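Local coordinates for putative Nitroreductase (Desulfovibrio desulfuricans subsp. desulfuricans str. G20, PDB 3E39), which binds flavin mononucleotide and is probably an FMN-dependent oxidoreductase of the nitroreductase family, at residues L9-Q14 / M108-H113; R76-I81 / A148-H153; L83-R88 / A141-E146. All coordinates share one frame; numbering follows the deposited sequence.

Contact 1: L9-Q14 / M108-H113; sequences LQAIRQ and MLLAAH
A single water links the two helices: His113 NE2 lies 2.7 Å from its oxygen and, in the Gln14 conformer described here, the water donates to Gln14 OE1 at 2.8 Å; the bridge depends on that conformer. The water sits at the edge of the imidazole, in its plane. With CG anti to the backbone nitrogen (chi1 176°), His113 reaches across to helix 9-14, and its ring rests on the backbone there. Ala11 O lies over one ring face, offset toward the rim, while Ala11 CB meets His113 CD2 at 3.9 Å. His113 CE1, between the two ring nitrogens, comes to 3.7 Å from Gln14 O.

The rest of the contact is apolar. Leu110 brings one methyl, CD2, to 3.9 Å from Ile12 CA, against the main chain of helix 9-14. Both methyls of Leu110 also touch Ile12 CG1, CD2 at 4.2 Å. The second subunit also packs here: its Leu110 on this Leu110, its Asn107 on Ile12. Segments 9-14 and 108-113 cross at 105° beside the dimer interface, an arrangement consistent with the intertwined dimers of FMN-binding nitroreductases, with Arg15 and Arg16 of the flavin site following directly.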
ATOM      1  N   LEU A   9      -3.202  14.348  -1.705  1.00 10.63           N
ATOM      2  CA  LEU A   9      -1.933  14.345  -2.454  1.00  9.86           C
ATOM      3  C   LEU A   9      -0.751  14.876  -1.613  1.00  9.69           C
ATOM      4  O   LEU A   9       0.340  14.312  -1.663  1.00 10.29           O
ATOM      5  CB  LEU A   9      -2.072  15.097  -3.784  1.00 12.00           C
ATOM      6  CG  LEU A   9      -3.180  14.574  -4.731  1.00 12.71           C
ATOM      7  CD1 LEU A   9      -3.293  15.398  -6.027  1.00 16.94           C
ATOM      8  CD2 LEU A   9      -2.978  13.102  -5.066  1.00  9.49           C
ATOM      9  N   GLN A  10      -0.973  15.926  -0.815  1.00 11.00           N
ATOM     10  CA  GLN A  10       0.087  16.465   0.053  1.00 12.74           C
ATOM     11  C   GLN A  10       0.561  15.416   1.056  1.00 10.00           C
ATOM     12  O   GLN A  10       1.777  15.196   1.223  1.00 10.54           O
ATOM     13  CB  GLN A  10      -0.396  17.713   0.811  1.00 13.98           C
ATOM     14  CG  GLN A  10      -0.598  18.923  -0.074  1.00 22.37           C
ATOM     15  CD  GLN A  10      -1.235  20.086   0.657  1.00 23.60           C
ATOM     16  OE1 GLN A  10      -1.277  20.117   1.896  1.00 32.26           O
ATOM     17  NE2 GLN A  10      -1.743  21.065  -0.113  1.00 39.73           N
ATOM     18  N   ALA A  11      -0.391  14.706   1.669  1.00 10.74           N
ATOM     19  CA  ALA A  11      -0.051  13.661   2.664  1.00 10.79           C
ATOM     20  C   ALA A  11       0.819  12.561   2.040  1.00 11.55           C
ATOM     21  O   ALA A  11       1.816  12.109   2.617  1.00 10.61           O
ATOM     22  CB  ALA A  11      -1.336  13.040   3.269  1.00 12.03           C
ATOM     23  N   ILE A  12       0.432  12.127   0.840  1.00 11.12           N
ATOM     24  CA  ILE A  12       1.186  11.102   0.120  1.00  8.95           C
ATOM     25  C   ILE A  12       2.610  11.559  -0.106  1.00  8.41           C
ATOM     26  O   ILE A  12       3.532  10.804   0.087  1.00  9.83           O
ATOM     27  CB  ILE A  12       0.481  10.707  -1.200  1.00  7.87           C
ATOM     28  CG1 ILE A  12      -0.777   9.936  -0.839  1.00  7.16           C
ATOM     29  CG2 ILE A  12       1.409   9.888  -2.110  1.00  9.54           C
ATOM     30  CD1 ILE A  12      -1.825   9.806  -1.919  1.00  9.52           C
ATOM     31  N   ARG A  13       2.789  12.821  -0.475  1.00 11.52           N
ATOM     32  CA  ARG A  13       4.119  13.313  -0.773  1.00 10.97           C
ATOM     33  C   ARG A  13       4.971  13.648   0.461  1.00  9.68           C
ATOM     34  O   ARG A  13       6.187  13.462   0.432  1.00 11.74           O
ATOM     35  CB  ARG A  13       3.976  14.555  -1.666  1.00 12.42           C
ATOM     36  CG  ARG A  13       5.262  15.336  -1.971  1.00 11.33           C
ATOM     37  CD  ARG A  13       6.319  14.510  -2.675  1.00 11.86           C
ATOM     38  NE  ARG A  13       7.539  15.269  -2.933  1.00 15.84           N
ATOM     39  CZ  ARG A  13       8.500  15.471  -2.037  1.00 22.04           C
ATOM     40  NH1 ARG A  13       8.396  14.970  -0.820  1.00 16.72           N
ATOM     41  NH2 ARG A  13       9.578  16.185  -2.363  1.00 20.13           N
ATOM     42  N   GLN A  14       4.309  14.126   1.498  1.00 10.75           N
ATOM     43  CA  GLN A  14       4.967  14.621   2.703  0.50 12.31           C
ATOM     44  C   GLN A  14       5.116  13.601   3.835  1.00 12.73           C
ATOM     45  O   GLN A  14       5.874  13.814   4.768  1.00 12.75           O
ATOM     46  CB  GLN A  14       4.239  15.871   3.161  0.50 12.43           C
ATOM     47  CG  GLN A  14       4.420  17.029   2.173  0.50 12.84           C
ATOM     48  CD  GLN A  14       3.392  18.114   2.321  0.50 14.69           C
ATOM     49  OE1 GLN A  14       2.559  18.077   3.222  0.50 16.42           O
ATOM     50  NE2 GLN A  14       3.424  19.089   1.405  0.50 14.27           N
HETATM   51  N   MSE A 108      -2.151   3.023   7.109  1.00  6.92           N
HETATM   52  CA  MSE A 108      -1.841   3.329   8.497  0.67  7.08           C
HETATM   53  C   MSE A 108      -0.776   4.417   8.643  1.00  9.42           C
HETATM   54  O   MSE A 108      -0.893   5.282   9.500  1.00  8.64           O
HETATM   55  CB  MSE A 108      -1.508   2.052   9.263  0.67  7.00           C
HETATM   56  CG  MSE A 108      -2.757   1.196   9.451  0.67  5.51           C
HETATM   57 SE   MSE A 108      -2.567  -0.257  10.652  0.50  5.51          SE
HETATM   58  CE  MSE A 108      -1.415  -1.376   9.437  0.67 10.16           C
ATOM     59  N   LEU A 109       0.236   4.413   7.768  1.00  9.95           N
ATOM     60  CA  LEU A 109       1.284   5.444   7.768  1.00  9.39           C
ATOM     61  C   LEU A 109       0.683   6.810   7.365  1.00  9.43           C
ATOM     62  O   LEU A 109       1.034   7.846   7.940  1.00  8.96           O
ATOM     63  CB  LEU A 109       2.418   5.069   6.806  1.00 10.31           C
ATOM     64  CG  LEU A 109       3.293   3.865   7.145  1.00  6.33           C
ATOM     65  CD1 LEU A 109       4.349   3.694   6.033  1.00  7.28           C
ATOM     66  CD2 LEU A 109       3.873   3.998   8.571  1.00  7.74           C
ATOM     67  N   LEU A 110      -0.210   6.807   6.362  1.00  8.73           N
ATOM     68  CA  LEU A 110      -0.899   8.023   5.931  1.00  8.19           C
ATOM     69  C   LEU A 110      -1.833   8.525   7.058  1.00  9.06           C
ATOM     70  O   LEU A 110      -1.908   9.721   7.350  1.00 10.11           O
ATOM     71  CB  LEU A 110      -1.677   7.786   4.636  1.00  8.31           C
ATOM     72  CG  LEU A 110      -0.798   7.559   3.395  1.00 10.87           C
ATOM     73  CD1 LEU A 110      -1.626   7.145   2.161  1.00  6.87           C
ATOM     74  CD2 LEU A 110       0.041   8.830   3.084  1.00 10.15           C
ATOM     75  N   ALA A 111      -2.523   7.592   7.700  1.00  8.74           N
ATOM     76  CA  ALA A 111      -3.403   7.926   8.809  1.00  9.32           C
ATOM     77  C   ALA A 111      -2.614   8.535   9.963  1.00  8.69           C
ATOM     78  O   ALA A 111      -3.039   9.558  10.532  1.00 10.25           O
ATOM     79  CB  ALA A 111      -4.203   6.719   9.276  1.00  8.15           C
ATOM     80  N   ALA A 112      -1.469   7.937  10.291  1.00  9.06           N
ATOM     81  CA  ALA A 112      -0.615   8.485  11.356  1.00  9.75           C
ATOM     82  C   ALA A 112      -0.190   9.903  10.992  1.00 11.13           C
ATOM     83  O   ALA A 112      -0.286  10.814  11.809  1.00 11.23           O
ATOM     84  CB  ALA A 112       0.610   7.597  11.601  1.00  9.33           C
ATOM     85  N   HIS A 113       0.292  10.098   9.764  1.00 10.20           N
ATOM     86  CA  HIS A 113       0.684  11.435   9.294  1.00 12.66           C
ATOM     87  C   HIS A 113      -0.454  12.449   9.407  1.00 13.38           C
ATOM     88  O   HIS A 113      -0.250  13.591   9.889  1.00 14.45           O
ATOM     89  CB  HIS A 113       1.159  11.336   7.847  1.00 10.96           C
ATOM     90  CG  HIS A 113       1.492  12.651   7.229  1.00 12.33           C
ATOM     91  ND1 HIS A 113       2.733  13.232   7.350  1.00 17.42           N
ATOM     92  CD2 HIS A 113       0.742  13.500   6.489  1.00 16.53           C
ATOM     93  CE1 HIS A 113       2.737  14.384   6.698  1.00 19.83           C
ATOM     94  NE2 HIS A 113       1.542  14.568   6.166  1.00 12.73           N
TER
HETATM   95  O   HOH W   1       0.619  16.605   4.580  1.00 15.37           O

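Contact 2: R76-I81 / A148-H153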
ATOM      1  N   ARG A  76      12.301   0.950  21.230  1.00 14.46           N
ATOM      2  CA  ARG A  76      12.186   1.426  22.611  1.00 15.63           C
ATOM      3  C   ARG A  76      11.740   2.881  22.736  1.00 16.63           C
ATOM      4  O   ARG A  76      11.246   3.290  23.786  1.00 16.45           O
ATOM      5  CB  ARG A  76      13.490   1.222  23.369  1.00 18.33           C
ATOM      6  CG  ARG A  76      13.910  -0.213  23.500  1.00 21.04           C
ATOM      7  CD  ARG A  76      15.119  -0.283  24.433  1.00 23.23           C
ATOM      8  NE  ARG A  76      15.781  -1.580  24.390  1.00 33.76           N
ATOM      9  CZ  ARG A  76      15.321  -2.687  24.971  1.00 35.71           C
ATOM     10  NH1 ARG A  76      14.188  -2.683  25.667  1.00 41.63           N
ATOM     11  NH2 ARG A  76      16.014  -3.811  24.848  1.00 36.57           N
ATOM     12  N   GLY A  77      11.907   3.652  21.674  1.00 14.71           N
ATOM     13  CA  GLY A  77      11.522   5.069  21.681  1.00 15.43           C
ATOM     14  C   GLY A  77      10.075   5.340  21.298  1.00 14.38           C
ATOM     15  O   GLY A  77       9.508   6.374  21.662  1.00 13.73           O
ATOM     16  N   ALA A  78       9.471   4.403  20.566  1.00 13.67           N
ATOM     17  CA  ALA A  78       8.094   4.540  20.100  1.00 13.18           C
ATOM     18  C   ALA A  78       7.114   4.513  21.260  1.00 12.53           C
ATOM     19  O   ALA A  78       7.417   3.957  22.315  1.00 13.64           O
ATOM     20  CB  ALA A  78       7.766   3.418  19.125  1.00 15.71           C
ATOM     21  N   LYS A  79       5.968   5.154  21.090  1.00 13.01           N
ATOM     22  CA  LYS A  79       4.918   5.114  22.115  1.00 14.75           C
ATOM     23  C   LYS A  79       3.934   4.004  21.844  1.00 16.56           C
ATOM     24  O   LYS A  79       3.327   3.456  22.782  1.00 15.61           O
ATOM     25  CB  LYS A  79       4.187   6.459  22.243  1.00 17.19           C
ATOM     26  CG  LYS A  79       5.127   7.620  22.555  1.00 26.52           C
ATOM     27  CD  LYS A  79       6.115   7.314  23.689  1.00 30.77           C
ATOM     28  CE  LYS A  79       7.304   8.232  23.631  1.00 29.93           C
ATOM     29  NZ  LYS A  79       8.402   7.829  24.553  1.00 35.68           N
ATOM     30  N   VAL A  80       3.764   3.671  20.564  1.00 14.60           N
ATOM     31  CA  VAL A  80       2.931   2.531  20.200  1.00 14.06           C
ATOM     32  C   VAL A  80       3.552   1.838  18.980  1.00 12.65           C
ATOM     33  O   VAL A  80       4.138   2.483  18.113  1.00 11.94           O
ATOM     34  CB  VAL A  80       1.458   2.946  19.918  1.00 16.83           C
ATOM     35  CG1 VAL A  80       1.366   3.895  18.732  1.00 16.67           C
ATOM     36  CG2 VAL A  80       0.545   1.689  19.724  1.00 16.22           C
ATOM     37  N   ILE A  81       3.449   0.515  18.965  1.00 11.65           N
ATOM     38  CA  ILE A  81       3.878  -0.319  17.856  1.00 10.17           C
ATOM     39  C   ILE A  81       2.653  -1.153  17.422  1.00 10.59           C
ATOM     40  O   ILE A  81       1.949  -1.731  18.273  1.00 13.04           O
ATOM     41  CB  ILE A  81       5.051  -1.230  18.256  1.00 10.13           C
ATOM     42  CG1 ILE A  81       6.292  -0.357  18.542  1.00 13.92           C
ATOM     43  CG2 ILE A  81       5.398  -2.212  17.129  1.00  5.96           C
ATOM     44  CD1 ILE A  81       7.438  -1.065  19.193  1.00 17.18           C
ATOM     45  N   ALA A 148       6.056  -4.157  11.290  1.00  7.84           N
ATOM     46  CA  ALA A 148       5.742  -3.487  12.553  1.00  9.43           C
ATOM     47  C   ALA A 148       5.744  -1.999  12.229  1.00 10.10           C
ATOM     48  O   ALA A 148       6.611  -1.551  11.527  1.00 13.32           O
ATOM     49  CB  ALA A 148       6.791  -3.775  13.635  1.00  8.27           C
ATOM     50  N   ILE A 149       4.780  -1.243  12.730  1.00  9.53           N
ATOM     51  CA  ILE A 149       4.761   0.197  12.547  1.00  9.11           C
ATOM     52  C   ILE A 149       5.012   0.774  13.921  1.00  9.53           C
ATOM     53  O   ILE A 149       4.238   0.500  14.858  1.00  8.93           O
ATOM     54  CB  ILE A 149       3.419   0.757  12.068  1.00 10.05           C
ATOM     55  CG1 ILE A 149       2.981   0.080  10.787  1.00  9.62           C
ATOM     56  CG2 ILE A 149       3.536   2.276  11.812  1.00 12.40           C
ATOM     57  CD1 ILE A 149       1.712   0.637  10.240  1.00 14.66           C
ATOM     58  N   ALA A 150       6.109   1.520  14.039  1.00  9.55           N
ATOM     59  CA  ALA A 150       6.463   2.215  15.273  1.00  8.27           C
ATOM     60  C   ALA A 150       5.942   3.625  15.121  1.00  7.39           C
ATOM     61  O   ALA A 150       6.105   4.207  14.047  1.00  8.08           O
ATOM     62  CB  ALA A 150       8.005   2.238  15.467  1.00 10.06           C
ATOM     63  N   ALA A 151       5.343   4.178  16.171  1.00  9.12           N
ATOM     64  CA  ALA A 151       4.736   5.499  16.098  1.00  9.26           C
ATOM     65  C   ALA A 151       4.821   6.317  17.388  1.00  9.02           C
ATOM     66  O   ALA A 151       4.991   5.788  18.477  1.00  9.77           O
ATOM     67  CB  ALA A 151       3.242   5.384  15.647  1.00  9.24           C
ATOM     68  N   GLY A 152       4.645   7.620  17.232  1.00 11.51           N
ATOM     69  CA  GLY A 152       4.625   8.561  18.359  1.00 11.11           C
ATOM     70  C   GLY A 152       4.490   9.981  17.841  1.00 11.46           C
ATOM     71  O   GLY A 152       4.400  10.207  16.627  1.00 12.49           O
ATOM     72  N   HIS A 153       4.387  10.930  18.750  1.00 12.43           N
ATOM     73  CA  HIS A 153       4.383  12.323  18.340  1.00 10.36           C
ATOM     74  C   HIS A 153       5.822  12.591  17.887  1.00 11.74           C
ATOM     75  O   HIS A 153       6.794  12.159  18.521  1.00 13.32           O
ATOM     76  CB  HIS A 153       3.874  13.243  19.452  1.00 10.03           C
ATOM     77  CG  HIS A 153       2.434  13.029  19.786  1.00 13.15           C
ATOM     78  ND1 HIS A 153       1.413  13.733  19.182  1.00 15.23           N
ATOM     79  CD2 HIS A 153       1.839  12.145  20.623  1.00 13.50           C
ATOM     80  CE1 HIS A 153       0.256  13.321  19.665  1.00 16.29           C
ATOM     81  NE2 HIS A 153       0.485  12.352  20.537  1.00 10.44           N
TER
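Strands 80-81 and 148-152 run antiparallel, and their pairing begins with a classic beta bulge, at the start of strand 80-87, in which Lys79 and Val80 both face Ala151. The carbonyl of Ala151 consequently takes two backbone donors: Lys79 N at 2.9 Å, almost in line with the C=O bond, and Val80 N at 3.2 Å, tilted from the carbonyl plane. Ala151 N returns a bond of 2.8 Å to Val80 O, completing the hydrogen-bonded pair. One residue on, Ile81 and Ala150 form a non-hydrogen-bonded pair, where Ile81 CA lies 3.1 Å from Ile149 O in a CA-H...O contact.

The side chains that meet are mostly small. On the face carrying Ile81 and Ala150, the methyl of Ala78 meets that of Ala150, CB to CB at 3.9 Å. Ile81 spans the next step of the same face with its two branches: CG2, anti to the backbone nitrogen, reaches Ala148 CB at 4.1 Å, while CG1 lies over Ala150. On the other face Val80 holds CG1 between its backbone nitrogen and carbonyl carbon (chi1 63°), a placement that sets this methyl 3.9 Å from Ala151 CB. The aliphatic part of Lys79 passes Gly152, then bends at chi2 and carries its amine back to Gly77 O in a weak bond.

Both strands are interior to the four-stranded sheet. Strand 80-87, reached from helix 72-77 through Ala78 and Lys79, bonds on its other side to strand 50-56, through Ile81 and Ile55; strand 143-152 bonds to strand 118-122, through Ala150 and Val120. Ile149 packs against helix 94-114, on Val105, Met108 and Leu109, whereas Ile81 meets Leu65 of helix 61-66.

Contact 3: L83-R88 / A141-E146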
ATOM      1  N   LEU A  83       1.801  -4.338  15.210  1.00  7.92           N
ATOM      2  CA  LEU A  83       2.276  -5.481  14.458  1.00  8.30           C
ATOM      3  C   LEU A  83       1.214  -5.895  13.440  1.00  9.68           C
ATOM      4  O   LEU A  83       0.021  -5.994  13.772  1.00  9.62           O
ATOM      5  CB  LEU A  83       2.658  -6.636  15.377  1.00  8.09           C
ATOM      6  CG  LEU A  83       3.650  -6.317  16.489  1.00  8.88           C
ATOM      7  CD1 LEU A  83       3.945  -7.583  17.327  1.00 12.70           C
ATOM      8  CD2 LEU A  83       4.917  -5.738  15.930  1.00 10.15           C
ATOM      9  N   VAL A  84       1.651  -6.090  12.197  1.00  7.66           N
ATOM     10  CA  VAL A  84       0.774  -6.477  11.105  1.00  6.84           C
ATOM     11  C   VAL A  84       1.094  -7.898  10.642  1.00  7.36           C
ATOM     12  O   VAL A  84       2.254  -8.241  10.405  1.00  8.27           O
ATOM     13  CB  VAL A  84       0.959  -5.507   9.932  1.00  7.43           C
ATOM     14  CG1 VAL A  84      -0.075  -5.773   8.820  1.00  7.07           C
ATOM     15  CG2 VAL A  84       0.891  -4.058  10.452  1.00 11.66           C
ATOM     16  N   PHE A  85       0.045  -8.704  10.466  1.00  6.56           N
ATOM     17  CA  PHE A  85       0.186 -10.087  10.053  1.00  4.76           C
ATOM     18  C   PHE A  85      -0.836 -10.427   8.972  1.00  7.56           C
ATOM     19  O   PHE A  85      -1.817  -9.704   8.738  1.00  7.16           O
ATOM     20  CB  PHE A  85      -0.124 -11.068  11.205  1.00  8.44           C
ATOM     21  CG  PHE A  85       0.624 -10.795  12.466  1.00  7.73           C
ATOM     22  CD1 PHE A  85       0.152  -9.845  13.361  1.00  9.48           C
ATOM     23  CD2 PHE A  85       1.782 -11.497  12.779  1.00  8.41           C
ATOM     24  CE1 PHE A  85       0.837  -9.567  14.514  1.00  8.24           C
ATOM     25  CE2 PHE A  85       2.465 -11.222  13.946  1.00  9.56           C
ATOM     26  CZ  PHE A  85       1.998 -10.266  14.809  1.00  8.19           C
ATOM     27  N   LEU A  86      -0.563 -11.505   8.258  1.00  6.49           N
ATOM     28  CA  LEU A  86      -1.577 -12.123   7.429  1.00  8.73           C
ATOM     29  C   LEU A  86      -1.986 -13.409   8.141  1.00 10.52           C
ATOM     30  O   LEU A  86      -1.147 -14.159   8.669  1.00 10.83           O
ATOM     31  CB  LEU A  86      -1.095 -12.486   6.028  1.00  9.82           C
ATOM     32  CG  LEU A  86      -0.749 -11.333   5.100  1.00  8.02           C
ATOM     33  CD1 LEU A  86      -0.003 -11.797   3.899  1.00  9.15           C
ATOM     34  CD2 LEU A  86      -2.031 -10.610   4.707  1.00  6.40           C
ATOM     35  N   ASP A  87      -3.287 -13.636   8.174  1.00  9.70           N
ATOM     36  CA  ASP A  87      -3.853 -14.888   8.675  1.00  9.37           C
ATOM     37  C   ASP A  87      -3.683 -15.898   7.547  1.00  8.70           C
ATOM     38  O   ASP A  87      -4.267 -15.770   6.468  1.00  9.90           O
ATOM     39  CB  ASP A  87      -5.315 -14.681   9.028  1.00 10.71           C
ATOM     40  CG  ASP A  87      -6.001 -15.959   9.517  1.00 16.76           C
ATOM     41  OD1 ASP A  87      -5.581 -17.071   9.174  1.00 18.42           O
ATOM     42  OD2 ASP A  87      -7.014 -15.840  10.204  1.00 24.31           O
ATOM     43  N   ARG A  88      -2.879 -16.916   7.783  1.00 10.40           N
ATOM     44  CA  ARG A  88      -2.610 -17.928   6.752  1.00 13.65           C
ATOM     45  C   ARG A  88      -3.852 -18.649   6.249  1.00 14.28           C
ATOM     46  O   ARG A  88      -3.870 -19.080   5.098  1.00 19.33           O
ATOM     47  CB  ARG A  88      -1.561 -18.936   7.227  1.00 11.58           C
ATOM     48  CG  ARG A  88      -0.200 -18.284   7.459  1.00 13.05           C
ATOM     49  CD  ARG A  88       0.889 -19.286   7.848  1.00 16.31           C
ATOM     50  NE  ARG A  88       2.150 -18.626   8.176  1.00 17.47           N
ATOM     51  CZ  ARG A  88       3.070 -18.242   7.289  1.00 12.18           C
ATOM     52  NH1 ARG A  88       2.889 -18.419   5.988  1.00 16.17           N
ATOM     53  NH2 ARG A  88       4.157 -17.628   7.707  1.00 19.49           N
ATOM     54  N   ALA A 141       2.502 -20.929  12.364  1.00 16.35           N
ATOM     55  CA  ALA A 141       1.747 -21.783  11.453  1.00 17.73           C
ATOM     56  C   ALA A 141       0.398 -21.133  11.140  1.00 16.89           C
ATOM     57  O   ALA A 141      -0.273 -21.492  10.164  1.00 16.97           O
ATOM     58  CB  ALA A 141       1.548 -23.184  12.065  1.00 17.74           C
ATOM     59  N   ARG A 142      -0.002 -20.157  11.949  1.00 14.25           N
ATOM     60  CA  ARG A 142      -1.269 -19.471  11.737  1.00 14.18           C
ATOM     61  C   ARG A 142      -1.098 -18.092  11.129  1.00 13.62           C
ATOM     62  O   ARG A 142      -1.984 -17.625  10.415  1.00 12.20           O
ATOM     63  CB  ARG A 142      -2.020 -19.277  13.036  1.00 14.73           C
ATOM     64  CG  ARG A 142      -3.404 -18.637  12.853  1.00 20.00           C
ATOM     65  CD  ARG A 142      -4.259 -19.377  11.758  1.00 29.67           C
ATOM     66  NE  ARG A 142      -5.530 -18.711  11.494  1.00 30.08           N
ATOM     67  CZ  ARG A 142      -6.564 -18.721  12.329  1.00 37.37           C
ATOM     68  NH1 ARG A 142      -6.504 -19.361  13.501  1.00 41.59           N
ATOM     69  NH2 ARG A 142      -7.670 -18.073  11.999  1.00 40.32           N
ATOM     70  N   LEU A 143       0.034 -17.456  11.430  1.00 10.70           N
ATOM     71  CA  LEU A 143       0.251 -16.071  11.032  1.00 10.36           C
ATOM     72  C   LEU A 143       1.563 -15.844  10.303  1.00 10.72           C
ATOM     73  O   LEU A 143       2.577 -16.454  10.659  1.00 11.44           O
ATOM     74  CB  LEU A 143       0.252 -15.233  12.323  1.00  9.19           C
ATOM     75  CG  LEU A 143      -1.025 -15.215  13.200  1.00  8.00           C
ATOM     76  CD1 LEU A 143      -0.685 -14.631  14.587  1.00 12.28           C
ATOM     77  CD2 LEU A 143      -2.161 -14.475  12.505  1.00 10.01           C
ATOM     78  N   SER A 144       1.525 -15.005   9.259  1.00  8.48           N
ATOM     79  CA  SER A 144       2.702 -14.533   8.544  1.00  8.41           C
ATOM     80  C   SER A 144       2.938 -13.104   9.045  1.00 10.02           C
ATOM     81  O   SER A 144       2.039 -12.278   8.956  1.00 10.14           O
ATOM     82  CB  SER A 144       2.473 -14.525   7.031  1.00  9.25           C
ATOM     83  OG  SER A 144       3.493 -13.804   6.404  1.00 11.59           O
ATOM     84  N   PHE A 145       4.121 -12.848   9.598  1.00  8.84           N
ATOM     85  CA  PHE A 145       4.473 -11.573  10.159  1.00  9.80           C
ATOM     86  C   PHE A 145       4.898 -10.677   9.011  1.00  8.28           C
ATOM     87  O   PHE A 145       5.901 -10.958   8.357  1.00 10.99           O
ATOM     88  CB  PHE A 145       5.565 -11.774  11.223  1.00  7.95           C
ATOM     89  CG  PHE A 145       6.027 -10.518  11.916  1.00  8.68           C
ATOM     90  CD1 PHE A 145       5.167  -9.448  12.174  1.00  6.65           C
ATOM     91  CD2 PHE A 145       7.338 -10.441  12.399  1.00 12.17           C
ATOM     92  CE1 PHE A 145       5.621  -8.305  12.825  1.00 11.11           C
ATOM     93  CE2 PHE A 145       7.780  -9.306  13.078  1.00 10.02           C
ATOM     94  CZ  PHE A 145       6.918  -8.239  13.298  1.00 10.37           C
ATOM     95  N   GLU A 146       4.128  -9.608   8.775  1.00  5.96           N
ATOM     96  CA  GLU A 146       4.366  -8.717   7.629  1.00  7.44           C
ATOM     97  C   GLU A 146       5.170  -7.442   7.898  1.00  7.50           C
ATOM     98  O   GLU A 146       5.990  -7.044   7.065  1.00  9.04           O
ATOM     99  CB  GLU A 146       3.026  -8.320   7.020  1.00  9.57           C
ATOM    100  CG  GLU A 146       2.209  -9.481   6.562  1.00 12.16           C
ATOM    101  CD  GLU A 146       2.831 -10.167   5.366  1.00 13.33           C
ATOM    102  OE1 GLU A 146       2.966  -9.522   4.295  1.00  8.91           O
ATOM    103  OE2 GLU A 146       3.193 -11.342   5.518  1.00  9.66           O
TER
HETATM  104  O   HOH W   2       5.181 -17.396  10.119  1.00 23.92           O
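Arg142 grips the carboxylate of Asp87 side-on with two nitrogens. Its NE meets Asp87 OD1 at 2.8 Å, nearly straight at 169° and in the guanidinium plane but from above the carboxylate plane; its NH2 reaches OD2 at 2.9 Å, on the syn side. The two planes are turned 57° apart, so the bidentate pair is twisted. Arg142 reaches this position because its chain bends at chi2 (51°) and turns the guanidinium back toward strand 80-87. Asp87 OD2 has a second cationic partner in Arg51, and OD1 also accepts from Glu89 N.

Arg88, the next residue, extends instead over the opposing strand. Its guanidinium covers Ser144 with one face, CB standing 3.6 Å above the plane, and a water in that plane joins NH2 to Leu143 O. NE bonds to Pro140 O, with only a weak bond to Leu143 O.

These groups lie at one end of the pairing between two interior, antiparallel strands of the four-stranded nitroreductase sheet. Leu86 and Ser144 form the hydrogen-bonded pair, Leu86 N to Ser144 O being 2.8 Å, flanked by the non-hydrogen-bonded pairs Phe85-Phe145 and Asp87-Leu143.

The phenylalanines share a face with Leu143. Their rings meet obliquely, Phe85 CE2 lying 3.7 Å from Phe145 CD1, while Val84 O lies at the edge of the Phe145 ring. Helix 129-135 covers them through Leu133, and Leu170 of the second subunit packs on Phe85 and Leu143.

On the other face, the bent chain of Glu146 lies against Leu86, with CD 3.6 Å from Leu86 CD1. Ser144 OG donates to Glu146 OE2 at 2.6 Å, and His98 of helix 94-114 bonds to OE1, holding the carboxylate at both oxygens.

Overall arrangement
Contacts 2 and 3 are successive parts of one strand pairing, 80-87 against 143-152, with centres 20 Å apart; Ala148 CB and Leu83 CD2 join them at 3.6 Å. Contact 3 is nested within the chain loop that contact 2 closes. Helix 94-114 connects this sheet to contact 1: CB of Met108, a selenomethionine, lies 3.7 Å from Ile149 CD1 of contact 2, and, in one of its two conformers, its CE comes near Val84 CG2 of contact 3. Contacts 1 and 3, 25 Å apart between centres, both touch the second subunit. None of the three lines the FMN pocket: the side chains of His113, Ala148 and Glu146 lie about 10, 8 and 9 Å from a bound FMN.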